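Local coordinates for 2-oxo-1,2-dihydroquinoline 8-monooxygenase, oxygenase component (Pseudomonas putida, PDB 1Z03), which probably hydroxylates 2-oxo-1,2-dihydroquinoline at the 8-position as a Rieske-type monooxygenase, using a [2Fe-2S] cluster and a mononuclear iron, at residues S187-L192 with H311-E316. Numbering follows the deposited sequence.
Sequences SSPSVL and HVVQYE. With OCH (quinolin-2(1H)-one), chain I.
In the antiparallel sheet of the Bet v 1-like catalytic domain, strand 313-320 turns Val313 and Tyr315 towards the loop 187-192, which runs over that side of the sheet: a worked example of a loop held to a strand by one side-chain hydroxyl and a few apolar contacts. Tyr315 OH donates to Pro189 O over 2.6 Å. The bond meets the carbonyl at a C=O...donor angle of 141°, with the hydroxyl tilted 21° from the carbonyl plane, and Pro189 O lies at the ring's edge, near its plane. With CG anti to the carbonyl carbon (chi1 -68°), the phenol reaches out to this backbone oxygen. Val313 CG1 touches the same oxygen at 3.4 Å and passes alongside Pro189 CD, 3.9 Å away, the two side chains pointing opposite ways. Val313 CG2 sits 4.0 Å above one face of the Tyr315 ring, nearer its border than its centre, while Val191 CG2 approaches Tyr315 CD1 obliquely at 4.3 Å. At the other end, Ser188 CB packs on Val313 CB at 3.7 Å, and a water joins Ser188 OG to Val312 O. A phenylalanine in place of Tyr315 would probably leave the carbonyl oxygen of the buried Pro189 without its hydroxyl donor and the loop less firmly fixed. Within the loop, Ser190 OG accepts from Leu192 N in an ST turn, and Ser190 N is hydrogen-bonded to Asp193 OD1. Gln314 and Glu316 reach the bound quinolinone on the other side of the strand. Strand 313-320 itself lies between strands 301-305 and 325-335; Met303 touches both Val313 and Tyr315, Val335 touches Pro189, and helix 339-361 packs against Val312 and Gln314.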
loop_
_atom_site.group_PDB
_atom_site.type_symbol
_atom_site.label_atom_id
_atom_site.label_comp_id
_atom_site.label_asym_id
_atom_site.label_seq_id
_atom_site.Cartn_x
_atom_site.Cartn_y
_atom_site.Cartn_z
ATOM N N SER A 187 -35.900 -7.031 -31.965
ATOM C CA SER A 187 -35.360 -7.834 -30.873
ATOM C C SER A 187 -33.833 -7.857 -30.746
ATOM O O SER A 187 -33.112 -8.028 -31.728
ATOM C CB SER A 187 -35.872 -9.270 -30.989
ATOM O OG SER A 187 -37.274 -9.310 -30.809
ATOM N N SER A 188 -33.353 -7.692 -29.518
ATOM C CA SER A 188 -31.920 -7.715 -29.248
ATOM C C SER A 188 -31.449 -9.160 -29.227
ATOM O O SER A 188 -32.092 -10.020 -28.620
ATOM C CB SER A 188 -31.612 -7.073 -27.889
ATOM O OG SER A 188 -31.840 -5.676 -27.909
ATOM N N PRO A 189 -30.318 -9.450 -29.893
ATOM C CA PRO A 189 -29.790 -10.814 -29.922
ATOM C C PRO A 189 -29.102 -11.183 -28.608
ATOM O O PRO A 189 -28.761 -10.320 -27.803
ATOM C CB PRO A 189 -28.812 -10.775 -31.092
ATOM C CG PRO A 189 -28.270 -9.388 -31.011
ATOM C CD PRO A 189 -29.522 -8.563 -30.762
ATOM N N SER A 190 -28.898 -12.474 -28.401
ATOM C CA SER A 190 -28.244 -12.959 -27.203
ATOM C C SER A 190 -26.892 -13.535 -27.604
ATOM O O SER A 190 -26.656 -13.840 -28.777
ATOM C CB SER A 190 -29.104 -14.038 -26.543
ATOM O OG SER A 190 -28.383 -14.753 -25.553
ATOM N N VAL A 191 -25.993 -13.660 -26.636
ATOM C CA VAL A 191 -24.684 -14.229 -26.910
ATOM C C VAL A 191 -24.893 -15.703 -27.257
ATOM O O VAL A 191 -24.044 -16.329 -27.899
ATOM C CB VAL A 191 -23.753 -14.108 -25.676
ATOM C CG1 VAL A 191 -22.536 -14.989 -25.848
ATOM C CG2 VAL A 191 -23.311 -12.664 -25.509
ATOM N N LEU A 192 -26.038 -16.241 -26.841
ATOM C CA LEU A 192 -26.376 -17.639 -27.085
ATOM C C LEU A 192 -26.911 -17.903 -28.487
ATOM O O LEU A 192 -26.878 -19.034 -28.956
ATOM C CB LEU A 192 -27.406 -18.118 -26.054
ATOM C CG LEU A 192 -26.923 -18.217 -24.604
ATOM C CD1 LEU A 192 -28.074 -18.604 -23.703
ATOM C CD2 LEU A 192 -25.811 -19.241 -24.501
ATOM N N HIS A 311 -30.690 -3.613 -33.974
ATOM C CA HIS A 311 -30.104 -4.934 -34.168
ATOM C C HIS A 311 -28.816 -5.150 -33.375
ATOM O O HIS A 311 -28.253 -6.239 -33.384
ATOM C CB HIS A 311 -29.855 -5.179 -35.658
ATOM C CG HIS A 311 -31.102 -5.121 -36.487
ATOM N ND1 HIS A 311 -31.267 -4.234 -37.531
ATOM C CD2 HIS A 311 -32.258 -5.823 -36.404
ATOM C CE1 HIS A 311 -32.470 -4.394 -38.054
ATOM N NE2 HIS A 311 -33.091 -5.350 -37.388
ATOM N N VAL A 312 -28.350 -4.113 -32.690
ATOM C CA VAL A 312 -27.141 -4.233 -31.886
ATOM C C VAL A 312 -27.541 -4.080 -30.419
ATOM O O VAL A 312 -28.429 -3.287 -30.091
ATOM C CB VAL A 312 -26.107 -3.141 -32.247
ATOM C CG1 VAL A 312 -24.777 -3.428 -31.540
ATOM C CG2 VAL A 312 -25.914 -3.081 -33.761
ATOM N N VAL A 313 -26.904 -4.850 -29.539
ATOM C CA VAL A 313 -27.213 -4.782 -28.114
ATOM C C VAL A 313 -25.915 -4.709 -27.305
ATOM O O VAL A 313 -24.889 -5.252 -27.720
ATOM C CB VAL A 313 -28.045 -6.025 -27.662
ATOM C CG1 VAL A 313 -27.263 -7.304 -27.897
ATOM C CG2 VAL A 313 -28.426 -5.903 -26.199
ATOM N N GLN A 314 -25.954 -4.015 -26.167
ATOM C CA GLN A 314 -24.770 -3.907 -25.316
ATOM C C GLN A 314 -24.962 -4.662 -24.010
ATOM O O GLN A 314 -25.985 -4.525 -23.349
ATOM C CB GLN A 314 -24.431 -2.440 -24.997
ATOM C CG GLN A 314 -23.117 -2.282 -24.197
ATOM C CD GLN A 314 -22.564 -0.863 -24.197
ATOM O OE1 GLN A 314 -22.665 -0.140 -25.191
ATOM N NE2 GLN A 314 -21.950 -0.466 -23.082
ATOM N N TYR A 315 -23.973 -5.472 -23.653
ATOM C CA TYR A 315 -24.010 -6.230 -22.408
ATOM C C TYR A 315 -22.804 -5.827 -21.569
ATOM O O TYR A 315 -21.717 -5.604 -22.101
ATOM C CB TYR A 315 -23.938 -7.741 -22.674
ATOM C CG TYR A 315 -25.152 -8.332 -23.354
ATOM C CD1 TYR A 315 -25.065 -8.862 -24.641
ATOM C CD2 TYR A 315 -26.395 -8.356 -22.714
ATOM C CE1 TYR A 315 -26.185 -9.403 -25.276
ATOM C CE2 TYR A 315 -27.523 -8.894 -23.342
ATOM C CZ TYR A 315 -27.410 -9.414 -24.620
ATOM O OH TYR A 315 -28.524 -9.933 -25.244
ATOM N N GLU A 316 -22.996 -5.729 -20.261
ATOM C CA GLU A 316 -21.898 -5.392 -19.369
ATOM C C GLU A 316 -21.919 -6.309 -18.157
ATOM O O GLU A 316 -22.984 -6.731 -17.707
ATOM C CB GLU A 316 -21.986 -3.936 -18.900
ATOM C CG GLU A 316 -21.982 -2.902 -20.026
ATOM C CD GLU A 316 -21.748 -1.493 -19.522
ATOM O OE1 GLU A 316 -21.991 -1.231 -18.326
ATOM O OE2 GLU A 316 -21.339 -0.634 -20.322
HETATM O O1 OCH I . -29.223 3.953 -18.695
HETATM N N2 OCH I . -27.430 2.698 -19.484
HETATM C C3 OCH I . -26.475 2.373 -20.480
HETATM C C4 OCH I . -25.503 1.326 -20.269
HETATM C C5 OCH I . -24.587 1.060 -21.286
HETATM C C6 OCH I . -24.607 1.807 -22.505
HETATM C C7 OCH I . -25.544 2.817 -22.713
HETATM C C8 OCH I . -26.488 3.132 -21.729
HETATM C C9 OCH I . -27.503 4.210 -21.922
HETATM C C10 OCH I . -28.399 4.503 -20.967
HETATM C C1 OCH I . -28.436 3.741 -19.619
HETATM O O HOH W 1 -30.944 -4.678 -30.010
#